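Local coordinates for protein beta-1,4-galactanase (Thielavia heterothallica, PDB 1HJS) that hydrolyses beta-1,4-galactosidic linkages in type I arabinogalactans, as a fungal family 53 glycoside hydrolase of clan GH-A with a TIM-barrel fold, at residues E135-L140 / L179-D184; R155-A160 / G199-S204; I175-D180 / S204-M209; N238-V243 / R289-F294. All blocks are in the same frame, centred on the assembly; numbering follows the deposited sequence.

Contact 1: E135-L140 / L179-D184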
loop_
_atom_site.group_PDB
_atom_site.type_symbol
_atom_site.label_atom_id
_atom_site.label_comp_id
_atom_site.label_asym_id
_atom_site.label_seq_id
_atom_site.Cartn_x
_atom_site.Cartn_y
_atom_site.Cartn_z
ATOM N N GLU A 135 -3.340 4.544 -5.021
ATOM C CA GLU A 135 -2.952 4.765 -6.418
ATOM C C GLU A 135 -3.846 5.807 -7.083
ATOM O O GLU A 135 -4.485 5.532 -8.098
ATOM C CB GLU A 135 -3.010 3.450 -7.205
ATOM C CG GLU A 135 -2.113 2.355 -6.632
ATOM C CD GLU A 135 -1.957 1.169 -7.568
ATOM O OE1 GLU A 135 -2.852 0.958 -8.409
ATOM O OE2 GLU A 135 -0.948 0.442 -7.455
ATOM N N ILE A 136 -3.867 7.011 -6.519
ATOM C CA ILE A 136 -4.714 8.076 -7.047
ATOM C C ILE A 136 -4.069 8.871 -8.178
ATOM O O ILE A 136 -4.265 10.084 -8.294
ATOM C CB ILE A 136 -5.150 9.036 -5.915
ATOM C CG1 ILE A 136 -3.926 9.609 -5.193
ATOM C CG2 ILE A 136 -6.041 8.291 -4.928
ATOM C CD1 ILE A 136 -4.280 10.660 -4.139
ATOM N N ARG A 137 -3.319 8.169 -9.025
ATOM C CA ARG A 137 -2.627 8.775 -10.163
ATOM C C ARG A 137 -3.593 9.395 -11.177
ATOM O O ARG A 137 -3.225 10.307 -11.925
ATOM C CB ARG A 137 -1.776 7.717 -10.856
ATOM C CG ARG A 137 -0.893 8.245 -11.963
ATOM C CD ARG A 137 -0.640 7.127 -12.960
ATOM N NE ARG A 137 -1.708 7.039 -13.941
ATOM C CZ ARG A 137 -2.002 5.949 -14.642
ATOM N NH1 ARG A 137 -1.318 4.824 -14.468
ATOM N NH2 ARG A 137 -2.968 5.996 -15.546
ATOM N N ALA A 138 -4.817 8.883 -11.223
ATOM C CA ALA A 138 -5.826 9.424 -12.128
ATOM C C ALA A 138 -6.905 10.094 -11.276
ATOM O O ALA A 138 -8.042 10.278 -11.709
ATOM C CB ALA A 138 -6.426 8.311 -12.984
ATOM N N GLY A 139 -6.529 10.452 -10.050
ATOM C CA GLY A 139 -7.455 11.101 -9.143
ATOM C C GLY A 139 -8.174 10.123 -8.234
ATOM O O GLY A 139 -7.763 8.963 -8.087
ATOM N N LEU A 140 -9.255 10.594 -7.623
ATOM C CA LEU A 140 -10.050 9.773 -6.718
ATOM C C LEU A 140 -11.490 10.256 -6.754
ATOM O O LEU A 140 -11.780 11.300 -7.340
ATOM C CB LEU A 140 -9.523 9.895 -5.286
ATOM C CG LEU A 140 -9.768 11.245 -4.593
ATOM C CD1 LEU A 140 -9.525 11.098 -3.094
ATOM C CD2 LEU A 140 -8.861 12.315 -5.187
ATOM N N LEU A 179 0.759 6.895 -5.323
ATOM C CA LEU A 179 0.600 6.826 -6.774
ATOM C C LEU A 179 1.200 5.507 -7.275
ATOM O O LEU A 179 2.084 4.933 -6.637
ATOM C CB LEU A 179 1.333 7.996 -7.446
ATOM C CG LEU A 179 0.602 9.329 -7.633
ATOM C CD1 LEU A 179 -0.162 9.712 -6.390
ATOM C CD2 LEU A 179 1.618 10.400 -8.032
ATOM N N ASP A 180 0.721 5.025 -8.416
ATOM C CA ASP A 180 1.248 3.786 -8.984
ATOM C C ASP A 180 2.505 4.095 -9.805
ATOM O O ASP A 180 2.975 5.234 -9.827
ATOM C CB ASP A 180 0.189 3.133 -9.875
ATOM C CG ASP A 180 -0.069 3.919 -11.145
ATOM O OD1 ASP A 180 -0.074 5.166 -11.086
ATOM O OD2 ASP A 180 -0.274 3.287 -12.204
ATOM N N ASN A 181 3.043 3.073 -10.466
ATOM C CA ASN A 181 4.229 3.206 -11.315
ATOM C C ASN A 181 5.330 4.115 -10.759
ATOM O O ASN A 181 5.668 5.147 -11.355
ATOM C CB ASN A 181 3.818 3.696 -12.712
ATOM C CG ASN A 181 2.865 2.737 -13.414
ATOM O OD1 ASN A 181 2.865 1.535 -13.142
ATOM N ND2 ASN A 181 2.058 3.264 -14.331
ATOM N N GLY A 182 5.908 3.715 -9.631
ATOM C CA GLY A 182 6.958 4.503 -9.013
ATOM C C GLY A 182 8.160 4.759 -9.900
ATOM O O GLY A 182 8.926 5.692 -9.654
ATOM N N TRP A 183 8.329 3.934 -10.929
ATOM C CA TRP A 183 9.452 4.073 -11.854
ATOM C C TRP A 183 9.235 5.188 -12.873
ATOM O O TRP A 183 10.183 5.637 -13.517
ATOM C CB TRP A 183 9.664 2.763 -12.616
ATOM C CG TRP A 183 8.409 2.268 -13.275
ATOM C CD1 TRP A 183 7.495 1.398 -12.747
ATOM C CD2 TRP A 183 7.897 2.659 -14.556
ATOM N NE1 TRP A 183 6.449 1.224 -13.618
ATOM C CE2 TRP A 183 6.669 1.983 -14.737
ATOM C CE3 TRP A 183 8.356 3.513 -15.568
ATOM C CZ2 TRP A 183 5.893 2.134 -15.891
ATOM C CZ3 TRP A 183 7.579 3.664 -16.720
ATOM C CH2 TRP A 183 6.363 2.975 -16.868
ATOM N N ASP A 184 7.987 5.621 -13.017
ATOM C CA ASP A 184 7.623 6.654 -13.988
ATOM C C ASP A 184 7.737 8.069 -13.428
ATOM O O ASP A 184 6.742 8.648 -12.989
ATOM C CB ASP A 184 6.192 6.399 -14.475
ATOM C CG ASP A 184 5.793 7.296 -15.633
ATOM O OD1 ASP A 184 6.578 8.190 -16.006
ATOM O OD2 ASP A 184 4.679 7.100 -16.167
#
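Glu135 and Leu179 bring their backbones within 4.1 Å of each other, CA to CA, after which the chains part: 135-140 turns away, while 179-184 runs through a type I turn from Asn181 to Asp184 into helix 185-196. Beyond this point side chains carry the contact. Arg137 reaches across to Asp180, its chain bent at chi3 (85°), and NH1 lies 2.9 Å from Asp180 OD2. This is a salt bridge, but its hydrogen bond is weak, with an N-H...O angle of only 127°. OD2 sits at the guanidinium edge, near its plane, yet the two flat groups are turned 38° apart, and one nitrogen meets one oxygen rather than two pairs lying side by side. Leucine suits the side facing helix 185-196, where Leu179 CG lies 4.1 Å from Arg137 CA and its CD1 rests 4.0 Å from Ile136 CG1; both apolar chains go on to touch Trp191 of that helix. Glu135, which is probably the proton donor of the active site, crosses Asp180 at about a right angle, with Glu135 CD 3.7 Å from Asp180 CB, and its OE2 is hydrogen-bonded to Ser212. A leucine in place of Arg137 would probably leave the carboxylate of Asp180 buried without its countercharge beside that glutamate. Asp180 OD1 has no hydrogen-bonding partner in the model, so the aspartate is likely to be stabilised more by the nearby positive charge than by well-aimed bonds.

Contact 2: R155-A160 / G199-S204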
loop_
_atom_site.group_PDB
_atom_site.type_symbol
_atom_site.label_atom_id
_atom_site.label_comp_id
_atom_site.label_asym_id
_atom_site.label_seq_id
_atom_site.Cartn_x
_atom_site.Cartn_y
_atom_site.Cartn_z
ATOM N N ARG A 155 -8.321 19.927 -3.338
ATOM C CA ARG A 155 -9.304 20.241 -2.311
ATOM C C ARG A 155 -9.717 18.994 -1.533
ATOM O O ARG A 155 -9.812 19.015 -0.301
ATOM C CB ARG A 155 -10.529 20.883 -2.955
ATOM C CG ARG A 155 -11.663 21.156 -1.996
ATOM C CD ARG A 155 -11.959 22.643 -1.907
ATOM N NE ARG A 155 -13.398 22.885 -1.878
ATOM C CZ ARG A 155 -14.104 23.348 -2.905
ATOM N NH1 ARG A 155 -13.508 23.632 -4.059
ATOM N NH2 ARG A 155 -15.411 23.511 -2.781
ATOM N N LEU A 156 -9.966 17.909 -2.256
ATOM C CA LEU A 156 -10.362 16.661 -1.620
ATOM C C LEU A 156 -9.250 16.137 -0.710
ATOM O O LEU A 156 -9.504 15.764 0.439
ATOM C CB LEU A 156 -10.715 15.616 -2.687
ATOM C CG LEU A 156 -12.003 15.876 -3.478
ATOM C CD1 LEU A 156 -12.090 14.912 -4.655
ATOM C CD2 LEU A 156 -13.213 15.713 -2.563
ATOM N N LEU A 157 -8.020 16.117 -1.216
ATOM C CA LEU A 157 -6.895 15.627 -0.424
ATOM C C LEU A 157 -6.661 16.501 0.810
ATOM O O LEU A 157 -6.292 15.997 1.878
ATOM C CB LEU A 157 -5.629 15.549 -1.287
ATOM C CG LEU A 157 -5.709 14.507 -2.411
ATOM C CD1 LEU A 157 -4.439 14.537 -3.242
ATOM C CD2 LEU A 157 -5.919 13.120 -1.815
ATOM N N HIS A 158 -6.889 17.805 0.672
ATOM C CA HIS A 158 -6.723 18.722 1.803
ATOM C C HIS A 158 -7.733 18.351 2.887
ATOM O O HIS A 158 -7.404 18.319 4.076
ATOM C CB HIS A 158 -6.951 20.171 1.356
ATOM C CG HIS A 158 -6.822 21.176 2.461
ATOM N ND1 HIS A 158 -5.610 21.511 3.029
ATOM C CD2 HIS A 158 -7.755 21.917 3.105
ATOM C CE1 HIS A 158 -5.803 22.417 3.973
ATOM N NE2 HIS A 158 -7.095 22.680 4.038
ATOM N N SER A 159 -8.964 18.065 2.471
ATOM C CA SER A 159 -10.021 17.690 3.402
ATOM C C SER A 159 -9.709 16.369 4.094
ATOM O O SER A 159 -9.914 16.235 5.301
ATOM C CB SER A 159 -11.359 17.581 2.674
ATOM O OG SER A 159 -11.776 18.850 2.195
ATOM N N ALA A 160 -9.225 15.396 3.324
ATOM C CA ALA A 160 -8.881 14.086 3.873
ATOM C C ALA A 160 -7.749 14.224 4.887
ATOM O O ALA A 160 -7.806 13.666 5.982
ATOM C CB ALA A 160 -8.464 13.134 2.750
ATOM N N GLY A 199 -2.644 25.264 -4.520
ATOM C CA GLY A 199 -2.613 26.075 -3.317
ATOM C C GLY A 199 -3.403 25.551 -2.128
ATOM O O GLY A 199 -3.049 25.838 -0.984
ATOM N N THR A 200 -4.469 24.797 -2.379
ATOM C CA THR A 200 -5.281 24.256 -1.292
ATOM C C THR A 200 -4.509 23.188 -0.521
ATOM O O THR A 200 -4.336 23.299 0.693
ATOM C CB THR A 200 -6.598 23.663 -1.819
ATOM O OG1 THR A 200 -6.318 22.734 -2.871
ATOM C CG2 THR A 200 -7.497 24.770 -2.351
ATOM N N LEU A 201 -4.049 22.153 -1.218
ATOM C CA LEU A 201 -3.259 21.118 -0.562
ATOM C C LEU A 201 -1.839 21.662 -0.485
ATOM O O LEU A 201 -1.237 21.980 -1.510
ATOM C CB LEU A 201 -3.257 19.819 -1.372
ATOM C CG LEU A 201 -2.411 18.696 -0.755
ATOM C CD1 LEU A 201 -3.087 18.183 0.510
ATOM C CD2 LEU A 201 -2.236 17.563 -1.749
ATOM N N GLU A 202 -1.312 21.788 0.726
ATOM C CA GLU A 202 0.043 22.295 0.910
ATOM C C GLU A 202 1.002 21.146 1.166
ATOM O O GLU A 202 0.587 20.077 1.605
ATOM C CB GLU A 202 0.098 23.255 2.098
ATOM C CG GLU A 202 -0.812 24.458 1.982
ATOM C CD GLU A 202 -0.570 25.452 3.094
ATOM O OE1 GLU A 202 0.543 26.014 3.154
ATOM O OE2 GLU A 202 -1.486 25.666 3.915
ATOM N N LEU A 203 2.286 21.371 0.898
ATOM C CA LEU A 203 3.288 20.342 1.127
ATOM C C LEU A 203 3.259 19.902 2.583
ATOM O O LEU A 203 3.507 18.738 2.892
ATOM C CB LEU A 203 4.691 20.858 0.790
ATOM C CG LEU A 203 5.281 20.445 -0.560
ATOM C CD1 LEU A 203 6.722 20.913 -0.634
ATOM C CD2 LEU A 203 5.212 18.932 -0.726
ATOM N N SER A 204 2.952 20.841 3.473
ATOM C CA SER A 204 2.894 20.552 4.900
ATOM C C SER A 204 1.688 19.704 5.295
ATOM O O SER A 204 1.616 19.224 6.427
ATOM C CB SER A 204 2.879 21.855 5.702
ATOM O OG SER A 204 1.703 22.602 5.446
#
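Leu201 and Leu157 meet obliquely, the fork of one leucine set against the stem of the other: Leu201 CD2 is 4.0 Å from Leu157 CB, and Leu201 CD1 leans on the helix backbone, 3.8 Å from His158 N. Because Leu201 CG is anti to the backbone N (chi1 178°), both methyls are carried to the side of helix 150-165, where a branched apolar end fits a surface that also includes Ala154. His158 has CG anti to its own N and sends its ring over toward the Thr200 carbonyl. Thr200 O lies 3.2 Å from His158 ND1, but obliquely to the ring and at an angle too poor for a bond; ND1 is instead hydrogen-bonded to Asp205, whose OD2 also receives Glu202 N. Thr200 OG1 likewise comes to 3.5 Å from Arg155 N without bonding it. Arg155 turns the other way, to a salt bridge with Asp103 of helix 102-122. With a phenylalanine in place of His158 the bond to Asp205 OD2 would be lost, and the loop is likely to be less firmly tied to the helix. The 199-204 loop is thus held directly by apolar packing, with a polar link to the helix passing through Asp205, just beyond it.

Contact 3: I175-D180 / S204-M209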
loop_
_atom_site.group_PDB
_atom_site.type_symbol
_atom_site.label_atom_id
_atom_site.label_comp_id
_atom_site.label_asym_id
_atom_site.label_seq_id
_atom_site.Cartn_x
_atom_site.Cartn_y
_atom_site.Cartn_z
ATOM N N ILE A 175 0.977 11.035 7.167
ATOM C CA ILE A 175 -0.005 11.054 6.091
ATOM C C ILE A 175 0.679 10.817 4.752
ATOM O O ILE A 175 1.637 11.503 4.396
ATOM C CB ILE A 175 -0.770 12.387 6.078
ATOM C CG1 ILE A 175 -1.506 12.557 7.410
ATOM C CG2 ILE A 175 -1.760 12.411 4.923
ATOM C CD1 ILE A 175 -2.167 13.907 7.591
ATOM N N MET A 176 0.176 9.839 4.010
ATOM C CA MET A 176 0.769 9.481 2.728
ATOM C C MET A 176 -0.137 9.619 1.514
ATOM O O MET A 176 -1.337 9.383 1.591
ATOM C CB MET A 176 1.264 8.033 2.791
ATOM C CG MET A 176 1.689 7.454 1.446
ATOM S SD MET A 176 1.975 5.677 1.554
ATOM C CE MET A 176 3.543 5.645 2.390
ATOM N N ILE A 177 0.465 10.019 0.398
ATOM C CA ILE A 177 -0.228 10.116 -0.880
ATOM C C ILE A 177 0.440 9.002 -1.673
ATOM O O ILE A 177 1.671 8.918 -1.733
ATOM C CB ILE A 177 -0.017 11.480 -1.564
ATOM C CG1 ILE A 177 -0.856 12.542 -0.844
ATOM C CG2 ILE A 177 -0.422 11.399 -3.032
ATOM C CD1 ILE A 177 -0.668 13.960 -1.377
ATOM N N HIS A 178 -0.380 8.143 -2.267
ATOM C CA HIS A 178 0.101 6.976 -2.992
ATOM C C HIS A 178 -0.268 6.945 -4.474
ATOM O O HIS A 178 -1.444 6.954 -4.829
ATOM C CB HIS A 178 -0.454 5.725 -2.290
ATOM C CG HIS A 178 -0.204 4.440 -3.018
ATOM N ND1 HIS A 178 -0.989 3.321 -2.831
ATOM C CD2 HIS A 178 0.742 4.089 -3.922
ATOM C CE1 HIS A 178 -0.538 2.337 -3.590
ATOM N NE2 HIS A 178 0.510 2.778 -4.263
ATOM N N LEU A 179 0.759 6.895 -5.323
ATOM C CA LEU A 179 0.600 6.826 -6.774
ATOM C C LEU A 179 1.200 5.507 -7.275
ATOM O O LEU A 179 2.084 4.933 -6.637
ATOM C CB LEU A 179 1.333 7.996 -7.446
ATOM C CG LEU A 179 0.602 9.329 -7.633
ATOM C CD1 LEU A 179 -0.162 9.712 -6.390
ATOM C CD2 LEU A 179 1.618 10.400 -8.032
ATOM N N ASP A 180 0.721 5.025 -8.416
ATOM C CA ASP A 180 1.248 3.786 -8.984
ATOM C C ASP A 180 2.505 4.095 -9.805
ATOM O O ASP A 180 2.975 5.234 -9.827
ATOM C CB ASP A 180 0.189 3.133 -9.875
ATOM C CG ASP A 180 -0.069 3.919 -11.145
ATOM O OD1 ASP A 180 -0.074 5.166 -11.086
ATOM O OD2 ASP A 180 -0.274 3.287 -12.204
ATOM N N SER A 204 2.952 20.841 3.473
ATOM C CA SER A 204 2.894 20.552 4.900
ATOM C C SER A 204 1.688 19.704 5.295
ATOM O O SER A 204 1.616 19.224 6.427
ATOM C CB SER A 204 2.879 21.855 5.702
ATOM O OG SER A 204 1.703 22.602 5.446
ATOM N N ASP A 205 0.744 19.515 4.374
ATOM C CA ASP A 205 -0.447 18.726 4.680
ATOM C C ASP A 205 -0.201 17.219 4.701
ATOM O O ASP A 205 -0.996 16.475 5.263
ATOM C CB ASP A 205 -1.588 19.040 3.705
ATOM C CG ASP A 205 -2.204 20.417 3.937
ATOM O OD1 ASP A 205 -2.278 20.860 5.105
ATOM O OD2 ASP A 205 -2.638 21.050 2.950
ATOM N N PHE A 206 0.877 16.761 4.074
ATOM C CA PHE A 206 1.178 15.333 4.096
ATOM C C PHE A 206 2.652 15.096 4.386
ATOM O O PHE A 206 3.469 16.015 4.288
ATOM C CB PHE A 206 0.731 14.632 2.799
ATOM C CG PHE A 206 1.478 15.055 1.570
ATOM C CD1 PHE A 206 1.278 16.311 1.012
ATOM C CD2 PHE A 206 2.360 14.175 0.947
ATOM C CE1 PHE A 206 1.946 16.689 -0.150
ATOM C CE2 PHE A 206 3.035 14.540 -0.216
ATOM C CZ PHE A 206 2.827 15.801 -0.768
ATOM N N ASP A 207 2.993 13.860 4.739
ATOM C CA ASP A 207 4.358 13.537 5.130
ATOM C C ASP A 207 5.113 12.536 4.269
ATOM O O ASP A 207 6.346 12.527 4.262
ATOM C CB ASP A 207 4.328 13.012 6.565
ATOM C CG ASP A 207 3.460 13.863 7.470
ATOM O OD1 ASP A 207 3.823 15.032 7.691
ATOM O OD2 ASP A 207 2.415 13.370 7.952
ATOM N N MET A 208 4.384 11.700 3.547
ATOM C CA MET A 208 5.026 10.669 2.750
ATOM C C MET A 208 4.484 10.520 1.341
ATOM O O MET A 208 3.328 10.834 1.061
ATOM C CB MET A 208 4.870 9.314 3.444
ATOM C CG MET A 208 5.243 9.271 4.901
ATOM S SD MET A 208 4.913 7.605 5.562
ATOM C CE MET A 208 6.410 6.752 5.063
ATOM N N MET A 209 5.345 10.018 0.463
ATOM C CA MET A 209 4.982 9.743 -0.916
ATOM C C MET A 209 5.221 8.257 -1.099
ATOM O O MET A 209 6.350 7.777 -0.948
ATOM C CB MET A 209 5.862 10.524 -1.892
ATOM C CG MET A 209 5.668 12.024 -1.819
ATOM S SD MET A 209 6.624 12.886 -3.074
ATOM C CE MET A 209 5.752 14.450 -3.098
#
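Ile175, Met176 and Ile177 run parallel to Asp207-Met209, with Met176 bridging Met208 (CA to CA 4.4 Å) and Ile177 bridging Met209. Ile175 O accepts two donors, Asp207 N at 2.7 Å in the carbonyl plane and Met208 N at 2.9 Å, which is tilted from that plane; farther along, Ile177 N donates to Met208 O. The N-H of Ile175, on the same edge as its carbonyl, is taken by a side chain: Asp207 OD2 lies 2.9 Å from Ile175 N, in an almost straight bond (176°) through the lone pair pointing away from its other oxygen. An aspartate suits the residue before strand 208-212, where no backbone carbonyl of the segment opposite takes the N-H of Ile175. These are adjacent strands of the eight-stranded barrel, joined through helix 185-196 as a beta-alpha-beta unit. Met176 and Met208 point to the same face, the inside of the barrel, where long, flexible apolar chains fit; both touch Ile129, and their CB atoms are 3.9 Å apart. On the other face Ile177 touches Trp191 and Tyr192 of helix 185-196. Its CD1 stands 3.6 Å from the centroid of the Phe206 ring, only 4° off the ring normal, a CH-pi contact. Phe206 holds its ring there with CG between the backbone N and the carbonyl carbon (chi1 66°). A cation-pi contact from Lys239 also involves this ring, and Ile175 CG2 packs on Phe206 CB.

Contact 4: N238-V243 / R289-F294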
loop_
_atom_site.group_PDB
_atom_site.type_symbol
_atom_site.label_atom_id
_atom_site.label_comp_id
_atom_site.label_asym_id
_atom_site.label_seq_id
_atom_site.Cartn_x
_atom_site.Cartn_y
_atom_site.Cartn_z
ATOM N N ASN A 238 11.322 16.542 -0.924
ATOM C CA ASN A 238 11.920 16.147 0.353
ATOM C C ASN A 238 10.968 15.463 1.344
ATOM O O ASN A 238 11.037 15.712 2.548
ATOM C CB ASN A 238 12.542 17.380 1.017
ATOM C CG ASN A 238 13.384 17.035 2.238
ATOM O OD1 ASN A 238 13.302 17.706 3.266
ATOM N ND2 ASN A 238 14.205 15.998 2.125
ATOM N N LYS A 239 10.096 14.585 0.852
ATOM C CA LYS A 239 9.163 13.867 1.726
ATOM C C LYS A 239 9.708 12.466 1.968
ATOM O O LYS A 239 10.568 12.002 1.221
ATOM C CB LYS A 239 7.784 13.750 1.063
ATOM C CG LYS A 239 7.022 15.061 0.961
ATOM C CD LYS A 239 6.749 15.629 2.345
ATOM C CE LYS A 239 5.958 16.920 2.273
ATOM N NZ LYS A 239 5.707 17.465 3.645
ATOM N N GLU A 240 9.234 11.790 3.011
ATOM C CA GLU A 240 9.698 10.428 3.248
ATOM C C GLU A 240 9.126 9.613 2.098
ATOM O O GLU A 240 8.018 9.876 1.638
ATOM C CB GLU A 240 9.197 9.891 4.587
ATOM C CG GLU A 240 9.813 10.587 5.790
ATOM C CD GLU A 240 9.729 9.748 7.054
ATOM O OE1 GLU A 240 8.642 9.208 7.334
ATOM O OE2 GLU A 240 10.752 9.632 7.764
ATOM N N ILE A 241 9.883 8.626 1.637
ATOM C CA ILE A 241 9.463 7.820 0.500
ATOM C C ILE A 241 9.400 6.324 0.786
ATOM O O ILE A 241 10.207 5.789 1.546
ATOM C CB ILE A 241 10.417 8.076 -0.681
ATOM C CG1 ILE A 241 10.232 9.515 -1.170
ATOM C CG2 ILE A 241 10.193 7.059 -1.791
ATOM C CD1 ILE A 241 11.346 9.998 -2.060
ATOM N N ALA A 242 8.435 5.653 0.166
ATOM C CA ALA A 242 8.292 4.216 0.354
ATOM C C ALA A 242 7.645 3.511 -0.826
ATOM O O ALA A 242 6.800 4.074 -1.528
ATOM C CB ALA A 242 7.479 3.933 1.617
ATOM N N VAL A 243 8.068 2.272 -1.047
ATOM C CA VAL A 243 7.478 1.439 -2.080
ATOM C C VAL A 243 6.441 0.720 -1.228
ATOM O O VAL A 243 6.792 -0.094 -0.374
ATOM C CB VAL A 243 8.493 0.428 -2.649
ATOM C CG1 VAL A 243 7.770 -0.607 -3.507
ATOM C CG2 VAL A 243 9.537 1.165 -3.494
ATOM N N ARG A 289 15.683 9.957 2.516
ATOM C CA ARG A 289 14.443 9.736 3.249
ATOM C C ARG A 289 13.636 8.544 2.737
ATOM O O ARG A 289 12.414 8.506 2.905
ATOM C CB ARG A 289 13.564 10.991 3.223
ATOM C CG ARG A 289 14.299 12.269 3.601
ATOM C CD ARG A 289 13.320 13.392 3.885
ATOM N NE ARG A 289 13.015 13.480 5.307
ATOM C CZ ARG A 289 12.046 14.229 5.830
ATOM N NH1 ARG A 289 11.264 14.962 5.046
ATOM N NH2 ARG A 289 11.866 14.255 7.145
ATOM N N GLY A 290 14.311 7.589 2.096
ATOM C CA GLY A 290 13.630 6.389 1.627
ATOM C C GLY A 290 13.502 5.566 2.896
ATOM O O GLY A 290 14.516 5.134 3.455
ATOM N N VAL A 291 12.277 5.335 3.356
ATOM C CA VAL A 291 12.101 4.630 4.619
ATOM C C VAL A 291 11.295 3.340 4.672
ATOM O O VAL A 291 11.240 2.704 5.726
ATOM C CB VAL A 291 11.485 5.581 5.658
ATOM C CG1 VAL A 291 12.377 6.788 5.847
ATOM C CG2 VAL A 291 10.101 6.019 5.197
ATOM N N GLY A 292 10.670 2.934 3.576
ATOM C CA GLY A 292 9.883 1.715 3.665
ATOM C C GLY A 292 9.644 0.894 2.415
ATOM O O GLY A 292 9.768 1.377 1.288
ATOM N N LEU A 293 9.301 -0.369 2.642
ATOM C CA LEU A 293 8.995 -1.313 1.576
ATOM C C LEU A 293 7.912 -2.246 2.088
ATOM O O LEU A 293 8.022 -2.787 3.191
ATOM C CB LEU A 293 10.235 -2.125 1.189
ATOM C CG LEU A 293 10.056 -3.155 0.062
ATOM C CD1 LEU A 293 11.407 -3.519 -0.520
ATOM C CD2 LEU A 293 9.361 -4.404 0.593
ATOM N N PHE A 294 6.861 -2.424 1.295
ATOM C CA PHE A 294 5.771 -3.317 1.666
ATOM C C PHE A 294 5.475 -4.303 0.548
ATOM O O PHE A 294 5.178 -3.897 -0.575
ATOM C CB PHE A 294 4.497 -2.527 1.966
ATOM C CG PHE A 294 4.575 -1.694 3.217
ATOM C CD1 PHE A 294 5.290 -0.501 3.232
ATOM C CD2 PHE A 294 3.931 -2.110 4.379
ATOM C CE1 PHE A 294 5.367 0.273 4.397
ATOM C CE2 PHE A 294 4.000 -1.346 5.552
ATOM C CZ PHE A 294 4.720 -0.152 5.558
#
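Ile241 O accepts Val291 N at 2.8 Å, nearly in line with the carbonyl, and also meets Gly290 CA at 3.5 Å in a weaker C-H...O contact. Either side of this atom the two strands exchange further bonds: Ile241 N gives to Arg289 O, Val243 N to Gly292 O at 3.0 Å, and Phe294 N to Val243 O at 2.9 Å. The pairing slips by one residue between Ile241 and Ala242, a beta bulge. Gly292 suits its place because a CB there would lie tight against that of Ala242. At the start of the strands Arg289, bent at chi3, lays its guanidinium over Glu240 CG, and its NH1 appears to bond Asn238 O at the guanidinium edge, though Asn238 has two conformers and the detail is doubtful. Glu240 crosses Val291 at about a right angle, its OE2 3.8 Å from Val291 CG1, while OE1 forms a salt bridge with Lys174. Val243 and Leu293 point outward to helix 270-285, where branched apolar chains fit. The strands are the seventh and eighth of the parallel TIM barrel, and strand 240-245 carries at its end Glu245, probably the nucleophile, the strand-seven position characteristic of clan GH-A.

The contacts belong to one barrel and its outer helical layer. Contacts 1 and 3 share Leu179 and Asp180, with centres 11 Å apart, and Ile136 N lies 3.0 Å from His178 O, probably hydrogen-bonded. Contact 2 lies outside contact 3, with Leu201 CD2 3.9 Å from Ile177 CD1. Contact 4 is tied to contacts 2 and 3 by Lys239, whose NZ is 2.7 Å from both Leu203 O and Phe206 O, and to the neighbouring strand 208-212 of contact 3 also by Met209 N, 2.9 Å from Glu240 O. Only contact 1 holds a probable catalytic residue: the side chain of Glu135 is about 4 Å from that of Glu245, itself about 6 Å from Val243's side chain in contact 4.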